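Local coordinates for protein endoglucanase EG-II (Hypocrea jecorina, PDB 3QR3) that hydrolyses internal beta-1,4-glucosidic bonds of cellulose, as an endoglucanase of glycosyl hydrolase family 5 built on a TIM barrel, at residues 85-90 and 133-138; 91-94 and 99-102; 123-128 and 144-149; 69-72 and 78-81; 46-51 and 58-63. One frame throughout, in Å; residues are numbered along the deposited sequence. Where two conformers were deposited one is given.

How the contacts relate
Contacts 2, 3 and 5 are buried and join outer helices of the TIM barrel to its strands or to the loop after one of them; contacts 1 and 4 are partly buried and lie farther from the centre. Helix 80-95 serves contact 4 with its capped start, contact 1 with its middle and contact 2 near its end. Helix 122-136 serves contacts 1 and 3, and the adjacent strands 59-64 and 99-104 serve contacts 5 and 2. Chemistry follows depth: the outer contacts rest on hydrogen bonds to a carboxylate or a backbone carbonyl, whereas the inner ones use aromatic rings, methionine sulfur or methyl, and a disulfide. R61 and N148 hydrogen-bond between contacts 5 and 3.

Contact 1: 85-90 and 133-138; sequences KYDQLV and ASKYAS
Y136 and D87 form the polar link between two outer helices of the TIM barrel, 122-136 and 80-95. The phenol OH of Y136 donates to D87 OD1 at 2.7 Å, reaching that oxygen on its anti side and 28° out of the carboxylate plane. The ring and the carboxylate are turned 44° apart, yet OD1 lies near the ring plane, at the edge, 3.3 Å from Y136 CE1. V90, about one turn further on, packs obliquely against the same phenol: its CG1 is 3.8 Å from Y136 CE1, and its CG2 is 3.7 Å from Y136 OH. The hydroxyl is thus gripped by one carboxylate oxygen and flanked by two methyls.

K135 comes in above the pair. Its methylene CE packs 3.8 Å from D87 CG, while NZ, swung aside by the bend at the end of the chain, stays 4.4 Å from D87 OD2, too far for a salt bridge. The positive charge may still favour the ionised carboxylate.

Further out, Q91 NE2 gives D87 OD1 a second hydrogen bond and so helps fix the acceptor. On the barrel side, Y86 ties helix 80-95 to strand 59-64 through its hydroxyl and L62 O. Over one face of the Y136 ring, 4.0 Å above its centre, sits CG of K135.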
# COMPACT_ATOMS: atom_id res chain seq x y z
N LYS A 85 12.12 7.04 -13.30
CA LYS A 85 12.43 5.69 -12.85
C LYS A 85 11.20 5.05 -12.20
O LYS A 85 10.82 3.93 -12.53
CB LYS A 85 13.60 5.72 -11.86
CG LYS A 85 14.96 6.07 -12.48
CD LYS A 85 15.38 5.03 -13.52
CE LYS A 85 16.79 5.30 -14.05
NZ LYS A 85 17.30 4.15 -14.85
N TYR A 86 10.58 5.75 -11.26
CA TYR A 86 9.40 5.21 -10.58
C TYR A 86 8.27 4.91 -11.55
O TYR A 86 7.58 3.90 -11.44
CB TYR A 86 8.93 6.16 -9.47
CG TYR A 86 7.77 5.63 -8.67
CD1 TYR A 86 7.93 4.56 -7.81
CD2 TYR A 86 6.51 6.21 -8.77
CE1 TYR A 86 6.87 4.08 -7.05
CE2 TYR A 86 5.44 5.75 -8.03
CZ TYR A 86 5.63 4.68 -7.17
OH TYR A 86 4.56 4.21 -6.45
N ASP A 87 8.09 5.78 -12.54
CA ASP A 87 7.02 5.57 -13.52
C ASP A 87 7.22 4.29 -14.33
O ASP A 87 6.25 3.70 -14.80
CB ASP A 87 6.85 6.77 -14.46
CG ASP A 87 5.61 6.63 -15.34
OD1 ASP A 87 4.52 6.37 -14.79
OD2 ASP A 87 5.72 6.76 -16.58
N GLN A 88 8.47 3.86 -14.50
CA GLN A 88 8.70 2.61 -15.23
C GLN A 88 8.06 1.45 -14.49
O GLN A 88 7.50 0.54 -15.10
CB GLN A 88 10.20 2.33 -15.42
CG GLN A 88 10.90 3.25 -16.40
CD GLN A 88 12.41 3.01 -16.43
OE1 GLN A 88 12.88 1.91 -16.19
NE2 GLN A 88 13.16 4.06 -16.73
N LEU A 89 8.14 1.47 -13.16
CA LEU A 89 7.55 0.40 -12.37
C LEU A 89 6.01 0.51 -12.41
O LEU A 89 5.30 -0.48 -12.55
CB LEU A 89 8.07 0.47 -10.93
CG LEU A 89 7.61 -0.65 -9.98
CD1 LEU A 89 8.09 -2.00 -10.50
CD2 LEU A 89 8.13 -0.39 -8.58
N VAL A 90 5.51 1.74 -12.32
CA VAL A 90 4.07 1.99 -12.43
C VAL A 90 3.48 1.50 -13.76
O VAL A 90 2.47 0.81 -13.78
CB VAL A 90 3.75 3.50 -12.26
CG1 VAL A 90 2.25 3.76 -12.44
CG2 VAL A 90 4.22 3.99 -10.90
N ALA A 133 -1.17 13.35 -9.18
CA ALA A 133 -2.50 13.27 -9.75
C ALA A 133 -2.52 13.82 -11.18
O ALA A 133 -3.13 13.24 -12.06
CB ALA A 133 -3.49 14.05 -8.88
N SER A 134 -1.85 14.95 -11.39
CA SER A 134 -1.75 15.52 -12.73
C SER A 134 -1.08 14.54 -13.70
O SER A 134 -1.53 14.35 -14.83
CB SER A 134 -1.00 16.84 -12.70
OG SER A 134 -0.86 17.37 -14.01
N LYS A 135 0.01 13.92 -13.24
CA LYS A 135 0.71 12.96 -14.09
C LYS A 135 -0.19 11.78 -14.45
O LYS A 135 -0.20 11.33 -15.59
CB LYS A 135 1.97 12.43 -13.39
CG LYS A 135 2.77 11.43 -14.22
CD LYS A 135 4.12 11.11 -13.57
CE LYS A 135 4.99 10.27 -14.50
NZ LYS A 135 5.48 11.06 -15.67
N TYR A 136 -0.95 11.29 -13.48
CA TYR A 136 -1.69 10.05 -13.64
C TYR A 136 -3.19 10.23 -13.91
O TYR A 136 -3.93 9.26 -13.94
CB TYR A 136 -1.46 9.16 -12.43
CG TYR A 136 -0.03 8.67 -12.37
CD1 TYR A 136 0.48 7.90 -13.40
CD2 TYR A 136 0.82 9.00 -11.32
CE1 TYR A 136 1.78 7.46 -13.39
CE2 TYR A 136 2.14 8.55 -11.30
CZ TYR A 136 2.61 7.78 -12.34
OH TYR A 136 3.91 7.33 -12.35
N ALA A 137 -3.61 11.48 -14.10
CA ALA A 137 -5.04 11.79 -14.24
C ALA A 137 -5.76 10.91 -15.26
O ALA A 137 -6.90 10.52 -15.03
CB ALA A 137 -5.24 13.27 -14.56
N SER A 138 -5.10 10.60 -16.37
CA SER A 138 -5.76 9.88 -17.46
C SER A 138 -5.69 8.36 -17.30
O SER A 138 -6.24 7.64 -18.11
CB SER A 138 -5.14 10.26 -18.81
OG SER A 138 -3.81 9.78 -18.90

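Contact 2: 91-94 and 99-102; sequences QGCL and YCIV
C93 turns its SG away from its own backbone N, on the opposite side of the CA-CB bond (chi1 169°), and C100 holds its SG in a partly eclipsed position (chi1 -130°); together these rotations bring the two sulfurs to bonding distance. The resulting disulfide staples helix 80-95, near its end, to the start of strand 99-104 across a short alpha-to-beta connection of the TIM barrel. SG of C93 and SG of C100 are 2.0 Å apart, and the dihedral about the S-S bond is 134°, well beyond the usual right angle. C100 was deposited in two conformers, so this apparent strain, like its unusual chi1, is doubtful in detail.

The cross-link spans a connection of only four residues and holds CA of C93 6.1 Å from CA of C100. It is buried: C93 also lies against F60, and C100 against L62, both on the neighbouring strand 59-64. L94 adds an apolar touch beside the bridge, its CD2 methyl resting 4.1 Å from C100 CB.

Y99 and I101 carry their side chains away from the helix. The strand itself is held on both flanks by backbone hydrogen bonds, Y99 and I101 to strand 59-64 or the residue just before it, C100 to R141 and W143. L94 O accepts from R141 NH1, a further tie at this end of the helix. Y99 takes part mainly through its carbonyl, whose O lies 3.6 Å from C93 SG.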
# COMPACT_ATOMS: atom_id res chain seq x y z
N GLN A 91 4.11 1.87 -14.88
CA GLN A 91 3.64 1.43 -16.19
C GLN A 91 3.76 -0.08 -16.37
O GLN A 91 2.92 -0.69 -17.02
CB GLN A 91 4.35 2.18 -17.32
CG GLN A 91 4.13 3.69 -17.29
CD GLN A 91 2.66 4.08 -17.19
OE1 GLN A 91 1.79 3.45 -17.79
NE2 GLN A 91 2.37 5.12 -16.41
N GLY A 92 4.78 -0.69 -15.77
CA GLY A 92 4.93 -2.12 -15.87
C GLY A 92 3.76 -2.82 -15.22
O GLY A 92 3.23 -3.82 -15.71
N CYS A 93 3.34 -2.26 -14.09
CA CYS A 93 2.20 -2.77 -13.35
C CYS A 93 0.91 -2.57 -14.17
O CYS A 93 0.11 -3.49 -14.34
CB CYS A 93 2.11 -2.05 -12.00
SG CYS A 93 0.60 -2.33 -11.10
N LEU A 94 0.73 -1.36 -14.69
CA LEU A 94 -0.48 -1.03 -15.45
C LEU A 94 -0.58 -1.82 -16.77
O LEU A 94 -1.67 -2.13 -17.22
CB LEU A 94 -0.54 0.47 -15.74
CG LEU A 94 -0.71 1.43 -14.56
CD1 LEU A 94 -0.52 2.84 -15.05
CD2 LEU A 94 -2.07 1.27 -13.88
N TYR A 99 -4.38 -3.03 -11.26
CA TYR A 99 -4.43 -1.76 -10.56
C TYR A 99 -3.12 -1.57 -9.83
O TYR A 99 -2.53 -2.55 -9.37
CB TYR A 99 -5.58 -1.75 -9.56
CG TYR A 99 -6.89 -1.36 -10.18
CD1 TYR A 99 -7.56 -2.22 -11.04
CD2 TYR A 99 -7.47 -0.13 -9.90
CE1 TYR A 99 -8.77 -1.87 -11.61
CE2 TYR A 99 -8.68 0.23 -10.47
CZ TYR A 99 -9.32 -0.64 -11.32
OH TYR A 99 -10.53 -0.28 -11.88
N CYS A 100 -2.68 -0.32 -9.72
CA CYS A 100 -1.36 -0.04 -9.17
C CYS A 100 -1.42 1.05 -8.11
O CYS A 100 -1.74 2.20 -8.40
CB CYS A 100 -0.40 0.37 -10.29
SG CYS A 100 1.15 -0.55 -10.25
N ILE A 101 -1.09 0.67 -6.88
CA ILE A 101 -1.15 1.60 -5.76
C ILE A 101 0.17 2.34 -5.58
O ILE A 101 1.21 1.73 -5.29
CB ILE A 101 -1.52 0.90 -4.44
CG1 ILE A 101 -2.81 0.11 -4.58
CG2 ILE A 101 -1.64 1.93 -3.31
CD1 ILE A 101 -3.17 -0.71 -3.35
N VAL A 102 0.12 3.65 -5.78
CA VAL A 102 1.26 4.51 -5.51
C VAL A 102 1.24 4.80 -4.02
O VAL A 102 0.30 5.41 -3.52
CB VAL A 102 1.17 5.82 -6.33
CG1 VAL A 102 2.25 6.84 -5.90
CG2 VAL A 102 1.28 5.51 -7.82

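Contact 3: 123-128 and 144-149; sequences AQFTSL and FGIMNE
F125 points from helix 122-136 into the loop that follows strand 142-145 of the TIM barrel, where it meets I146 and M147. The contact is buried and has no hydrogen bond between its two segments. The loop runs on into N148, hydrogen-bonded to R61, and E149, probably the Asn-Glu-Pro motif of family 5.

Edge contact with a carbonyl comes first. The rim of the F125 ring faces the backbone of I146, with O of I146 near the ring plane and 3.4 Å from CZ. That oxygen also accepts a hydrogen bond from W129 NE1, one helical turn beyond F125, and W129 meets the F125 ring edge-to-face.

Apolar packing completes the contact. The I146 side chain crosses the phenylalanine at about a right angle, its CG2 methyl 4.0 Å from F125 CZ. M147 folds back on itself: with CG opposite the backbone N (chi1 -178°) and both later torsions bent (58° and 54°), its terminal methyl is brought round to the ring.

T161 and V165 of helix 155-171 also pack on F125, and P182 of strand 179-182 lies against I146 and M147. M147 CE approaches the ring obliquely, at 3.4 Å from both CE1 and CZ of F125.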
# COMPACT_ATOMS: atom_id res chain seq x y z
N ALA A 123 0.15 22.26 2.60
CA ALA A 123 0.43 22.66 1.22
C ALA A 123 1.67 21.97 0.65
O ALA A 123 1.75 21.68 -0.55
CB ALA A 123 0.56 24.17 1.10
N GLN A 124 2.66 21.71 1.50
CA GLN A 124 3.88 21.07 1.02
C GLN A 124 3.62 19.59 0.67
O GLN A 124 4.32 19.00 -0.15
CB GLN A 124 5.00 21.21 2.04
CG GLN A 124 5.63 22.62 2.09
CD GLN A 124 6.59 22.80 3.25
OE1 GLN A 124 6.33 22.35 4.36
NE2 GLN A 124 7.72 23.46 2.99
N PHE A 125 2.60 19.01 1.30
CA PHE A 125 2.22 17.62 1.07
C PHE A 125 1.22 17.51 -0.08
O PHE A 125 1.33 16.61 -0.91
CB PHE A 125 1.66 17.02 2.38
CG PHE A 125 1.24 15.57 2.28
CD1 PHE A 125 2.11 14.60 1.79
CD2 PHE A 125 -0.01 15.17 2.75
CE1 PHE A 125 1.72 13.25 1.73
CE2 PHE A 125 -0.40 13.83 2.69
CZ PHE A 125 0.46 12.88 2.18
N THR A 126 0.26 18.43 -0.14
CA THR A 126 -0.73 18.37 -1.22
C THR A 126 -0.04 18.68 -2.55
O THR A 126 -0.43 18.18 -3.60
CB THR A 126 -1.91 19.36 -1.00
OG1 THR A 126 -1.42 20.70 -1.02
CG2 THR A 126 -2.62 19.11 0.33
N SER A 127 1.00 19.50 -2.49
CA SER A 127 1.82 19.79 -3.67
C SER A 127 2.41 18.51 -4.28
O SER A 127 2.50 18.37 -5.50
CB SER A 127 2.94 20.75 -3.30
OG SER A 127 4.13 20.41 -3.96
N LEU A 128 2.81 17.57 -3.43
CA LEU A 128 3.31 16.28 -3.91
C LEU A 128 2.17 15.55 -4.63
O LEU A 128 2.32 15.12 -5.77
CB LEU A 128 3.82 15.44 -2.74
CG LEU A 128 4.06 13.96 -3.06
CD1 LEU A 128 5.31 13.81 -3.92
CD2 LEU A 128 4.16 13.13 -1.77
N PHE A 144 -4.43 5.96 -5.59
CA PHE A 144 -3.63 6.93 -4.83
C PHE A 144 -3.53 6.57 -3.34
O PHE A 144 -4.47 6.78 -2.57
CB PHE A 144 -4.18 8.36 -5.02
CG PHE A 144 -4.14 8.85 -6.44
CD1 PHE A 144 -3.02 9.48 -6.94
CD2 PHE A 144 -5.23 8.68 -7.28
CE1 PHE A 144 -2.98 9.94 -8.26
CE2 PHE A 144 -5.20 9.13 -8.59
CZ PHE A 144 -4.07 9.75 -9.08
N GLY A 145 -2.39 6.00 -2.95
CA GLY A 145 -2.14 5.58 -1.58
C GLY A 145 -1.53 6.70 -0.76
O GLY A 145 -0.30 6.80 -0.58
N ILE A 146 -2.42 7.55 -0.25
CA ILE A 146 -2.04 8.84 0.33
C ILE A 146 -0.84 8.80 1.28
O ILE A 146 0.06 9.64 1.18
CB ILE A 146 -3.26 9.48 1.03
CG1 ILE A 146 -4.29 9.89 -0.03
CG2 ILE A 146 -2.85 10.69 1.87
CD1 ILE A 146 -5.48 10.71 0.54
N MET A 147 -0.82 7.83 2.18
CA MET A 147 0.24 7.76 3.18
C MET A 147 0.31 6.40 3.85
O MET A 147 -0.70 5.84 4.24
CB MET A 147 0.05 8.86 4.23
CG MET A 147 1.16 8.89 5.30
SD MET A 147 2.81 9.10 4.60
CE MET A 147 2.55 10.58 3.63
N ASN A 148 1.53 5.90 3.99
CA ASN A 148 1.76 4.65 4.68
C ASN A 148 1.85 4.86 6.20
O ASN A 148 2.66 5.67 6.67
CB ASN A 148 3.05 4.00 4.16
CG ASN A 148 3.33 2.67 4.82
OD1 ASN A 148 2.67 1.68 4.52
ND2 ASN A 148 4.33 2.63 5.69
N GLU A 149 1.00 4.17 6.94
CA GLU A 149 1.12 4.04 8.40
C GLU A 149 1.33 5.31 9.22
O GLU A 149 2.32 5.42 9.96
CB GLU A 149 2.17 2.97 8.75
CG GLU A 149 1.73 1.59 8.27
CD GLU A 149 2.52 0.45 8.86
OE1 GLU A 149 3.50 0.72 9.57
OE2 GLU A 149 2.14 -0.72 8.61

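Contact 4: 69-72 and 78-81; sequences LVNN and LDST
D79 faces N71 across the loop that leads from the short helix 66-69 into helix 80-95. Its CB packs 3.6 Å from N71 CB and is also close to the carbonyl oxygen of L69. CG, set opposite the backbone N (chi1 174°), passes obliquely across N71. At the tip the two carboxylate oxygens part: OD1 lies 3.5 Å from N71 CB and 3.7 Å from N71 ND2, with the amide plane steeply turned against the carboxylate, while OD2 accepts a hydrogen bond from S82 N. D79 is therefore the N-cap of helix 80-95.

The backbone makes the firmer link. D79 N donates to L69 O at 2.8 Å, with 159° at the hydrogen, and it approaches in the carbonyl plane at a C=O...N angle of 154°. L78 CA brings its hydrogen to the same oxygen. That carbonyl belongs to a helix end closed by a Schellman motif, whose C-prime residue, N71, has positive phi. One helix ends and the next begins where this bond draws the two ends of the loop together.

L78 gives the apolar part: its CD2 methyl is 4.2 Å from L69 CB and 4.3 Å from V70 CG1. The same leucine packs on L128 and L132 of helix 122-136 and on I83 of helix 80-95, and Q131 OE1 accepts from its backbone N. L69 leans on Y86, so the loop closes against helices 80-95 and 122-136.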
# COMPACT_ATOMS: atom_id res chain seq x y z
N LEU A 69 10.95 11.04 -4.51
CA LEU A 69 10.19 11.60 -5.63
C LEU A 69 10.54 13.05 -5.89
O LEU A 69 10.54 13.50 -7.04
CB LEU A 69 8.68 11.43 -5.42
CG LEU A 69 8.17 9.98 -5.52
CD1 LEU A 69 6.68 9.92 -5.27
CD2 LEU A 69 8.53 9.34 -6.86
N VAL A 70 10.83 13.80 -4.83
CA VAL A 70 11.16 15.20 -4.98
C VAL A 70 12.66 15.44 -4.79
O VAL A 70 13.11 16.57 -4.65
CB VAL A 70 10.38 16.08 -3.99
CG1 VAL A 70 8.88 16.04 -4.31
CG2 VAL A 70 10.65 15.64 -2.55
N ASN A 71 13.44 14.36 -4.79
CA ASN A 71 14.87 14.43 -4.52
C ASN A 71 15.21 15.36 -3.35
O ASN A 71 16.03 16.28 -3.48
CB ASN A 71 15.66 14.83 -5.77
CG ASN A 71 17.17 14.60 -5.63
OD1 ASN A 71 17.61 13.61 -5.05
ND2 ASN A 71 17.96 15.50 -6.19
N ASN A 72 14.57 15.12 -2.21
CA ASN A 72 14.83 15.89 -0.98
C ASN A 72 14.43 17.37 -1.00
O ASN A 72 14.74 18.10 -0.05
CB ASN A 72 16.29 15.74 -0.55
CG ASN A 72 16.65 14.29 -0.28
OD1 ASN A 72 16.10 13.65 0.63
ND2 ASN A 72 17.58 13.75 -1.07
N LEU A 78 8.42 17.39 -8.69
CA LEU A 78 8.93 16.03 -8.77
C LEU A 78 10.26 16.06 -9.53
O LEU A 78 10.37 16.75 -10.55
CB LEU A 78 7.94 15.12 -9.52
CG LEU A 78 6.53 14.98 -8.93
CD1 LEU A 78 5.67 14.10 -9.84
CD2 LEU A 78 6.59 14.41 -7.53
N ASP A 79 11.25 15.34 -9.02
CA ASP A 79 12.56 15.26 -9.67
C ASP A 79 12.42 14.43 -10.94
O ASP A 79 11.89 13.32 -10.90
CB ASP A 79 13.59 14.63 -8.73
CG ASP A 79 14.94 14.38 -9.39
OD1 ASP A 79 15.84 15.23 -9.22
OD2 ASP A 79 15.10 13.36 -10.09
N SER A 80 12.90 14.95 -12.07
CA SER A 80 12.65 14.31 -13.35
C SER A 80 13.23 12.90 -13.43
O SER A 80 12.61 12.00 -14.00
CB SER A 80 13.16 15.18 -14.51
OG SER A 80 14.54 15.46 -14.37
N THR A 81 14.41 12.69 -12.86
CA THR A 81 14.97 11.35 -12.86
C THR A 81 14.13 10.41 -12.00
O THR A 81 13.76 9.32 -12.44
CB THR A 81 16.40 11.32 -12.32
OG1 THR A 81 17.24 12.13 -13.15
CG2 THR A 81 16.92 9.89 -12.30

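Contact 5: 46-51 and 58-63; sequences GQMQHF and TIFRLP
A Met-aromatic and CH-pi contact, M48 on F60, packs outer helix 44-55 against strand 59-64 of the TIM barrel. The two segments run nearly antiparallel, their axes 156° apart in direction and 10.1 Å apart at closest approach, as expected where a barrel helix returns to precede the next strand.

M48 reaches across one face of the F60 ring. Its CG stands 3.8 Å from the ring centroid and only 5° off the normal, almost directly overhead. The sulfur lies further along and more obliquely, with SD 4.1 Å from the centroid and 3.7 Å from F60 CD2. With CG opposite its carbonyl carbon (chi1 -72°), M48 runs out over the phenylalanine, while the bend at chi3 turns the terminal methyl aside. SD also grazes L62, 4.5 Å from its CD2.

F51, nearly one turn later, closes the far rim of the same ring. Its CB sits near the ring plane, 3.6 Å from F60 CZ, and its CD2 lies 3.8 Å from F60 CE1. F60 is thus held over a face by one residue and at an edge by another.

L89 and C93 of helix 80-95 touch M48, so three elements converge here. On the other side of the strand, I59 and R61 pack on V291 of strand 287-296, and R61 NH1 forms a salt bridge with E260 OE2 of strand 256-261.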
# COMPACT_ATOMS: atom_id res chain seq x y z
N GLY A 46 9.27 -8.36 -13.91
CA GLY A 46 9.20 -9.79 -14.14
C GLY A 46 8.42 -10.51 -13.06
O GLY A 46 7.69 -11.45 -13.34
N GLN A 47 8.58 -10.07 -11.81
CA GLN A 47 7.81 -10.66 -10.71
C GLN A 47 6.32 -10.41 -10.94
O GLN A 47 5.50 -11.34 -10.87
CB GLN A 47 8.22 -10.08 -9.36
CG GLN A 47 9.54 -10.57 -8.82
CD GLN A 47 9.96 -9.83 -7.56
OE1 GLN A 47 9.12 -9.47 -6.74
NE2 GLN A 47 11.26 -9.58 -7.42
N MET A 48 5.96 -9.16 -11.19
CA MET A 48 4.55 -8.82 -11.41
C MET A 48 3.93 -9.65 -12.54
O MET A 48 2.79 -10.10 -12.44
CB MET A 48 4.38 -7.32 -11.69
CG MET A 48 4.61 -6.43 -10.47
SD MET A 48 4.13 -4.71 -10.75
CE MET A 48 5.42 -4.18 -11.87
N GLN A 49 4.68 -9.86 -13.62
CA GLN A 49 4.16 -10.61 -14.75
C GLN A 49 3.83 -12.05 -14.33
O GLN A 49 2.79 -12.59 -14.69
CB GLN A 49 5.15 -10.59 -15.92
CG GLN A 49 4.65 -11.29 -17.17
CD GLN A 49 5.72 -11.41 -18.24
OE1 GLN A 49 5.42 -11.34 -19.43
NE2 GLN A 49 6.97 -11.60 -17.82
N HIS A 50 4.73 -12.65 -13.56
CA HIS A 50 4.47 -13.96 -12.97
C HIS A 50 3.23 -13.96 -12.07
O HIS A 50 2.37 -14.83 -12.18
CB HIS A 50 5.70 -14.42 -12.17
CG HIS A 50 5.38 -15.37 -11.06
ND1 HIS A 50 4.99 -16.68 -11.28
CD2 HIS A 50 5.40 -15.20 -9.72
CE1 HIS A 50 4.78 -17.27 -10.12
NE2 HIS A 50 5.02 -16.40 -9.15
N PHE A 51 3.14 -12.98 -11.18
CA PHE A 51 2.01 -12.88 -10.27
C PHE A 51 0.69 -12.77 -11.01
O PHE A 51 -0.30 -13.38 -10.62
CB PHE A 51 2.19 -11.69 -9.32
CG PHE A 51 3.16 -11.94 -8.20
CD1 PHE A 51 3.08 -13.10 -7.45
CD2 PHE A 51 4.14 -11.01 -7.89
CE1 PHE A 51 3.96 -13.33 -6.41
CE2 PHE A 51 5.03 -11.23 -6.85
CZ PHE A 51 4.94 -12.40 -6.11
N THR A 58 -4.29 -9.16 -9.33
CA THR A 58 -4.86 -8.04 -10.08
C THR A 58 -4.48 -6.67 -9.52
O THR A 58 -4.90 -5.63 -10.04
CB THR A 58 -6.38 -8.15 -10.09
OG1 THR A 58 -6.83 -8.45 -8.77
CG2 THR A 58 -6.81 -9.28 -11.02
N ILE A 59 -3.69 -6.65 -8.45
CA ILE A 59 -3.24 -5.38 -7.90
C ILE A 59 -1.81 -5.47 -7.37
O ILE A 59 -1.39 -6.52 -6.89
CB ILE A 59 -4.21 -4.88 -6.80
CG1 ILE A 59 -3.95 -3.41 -6.46
CG2 ILE A 59 -4.12 -5.78 -5.57
CD1 ILE A 59 -5.14 -2.71 -5.84
N PHE A 60 -1.06 -4.39 -7.50
CA PHE A 60 0.25 -4.28 -6.85
C PHE A 60 0.37 -2.94 -6.17
O PHE A 60 -0.20 -1.95 -6.62
CB PHE A 60 1.38 -4.50 -7.86
CG PHE A 60 1.30 -5.83 -8.52
CD1 PHE A 60 1.66 -6.97 -7.84
CD2 PHE A 60 0.78 -5.95 -9.80
CE1 PHE A 60 1.55 -8.23 -8.43
CE2 PHE A 60 0.67 -7.19 -10.40
CZ PHE A 60 1.05 -8.33 -9.71
N ARG A 61 1.10 -2.92 -5.07
CA ARG A 61 1.35 -1.69 -4.34
C ARG A 61 2.83 -1.39 -4.49
O ARG A 61 3.67 -2.28 -4.34
CB ARG A 61 1.00 -1.89 -2.87
CG ARG A 61 1.12 -0.66 -1.99
CD ARG A 61 0.29 -0.90 -0.75
NE ARG A 61 0.33 0.16 0.26
CZ ARG A 61 1.19 0.20 1.27
NH1 ARG A 61 2.14 -0.72 1.38
NH2 ARG A 61 1.10 1.18 2.16
N LEU A 62 3.14 -0.13 -4.80
CA LEU A 62 4.51 0.26 -5.13
C LEU A 62 5.00 1.34 -4.17
O LEU A 62 4.89 2.54 -4.45
CB LEU A 62 4.58 0.77 -6.57
CG LEU A 62 3.95 -0.10 -7.67
CD1 LEU A 62 4.16 0.53 -9.05
CD2 LEU A 62 4.52 -1.51 -7.66
N PRO A 63 5.54 0.91 -3.02
CA PRO A 63 6.01 1.82 -1.98
C PRO A 63 7.16 2.67 -2.48
O PRO A 63 8.06 2.15 -3.14
CB PRO A 63 6.53 0.88 -0.89
CG PRO A 63 5.88 -0.40 -1.15
CD PRO A 63 5.72 -0.49 -2.63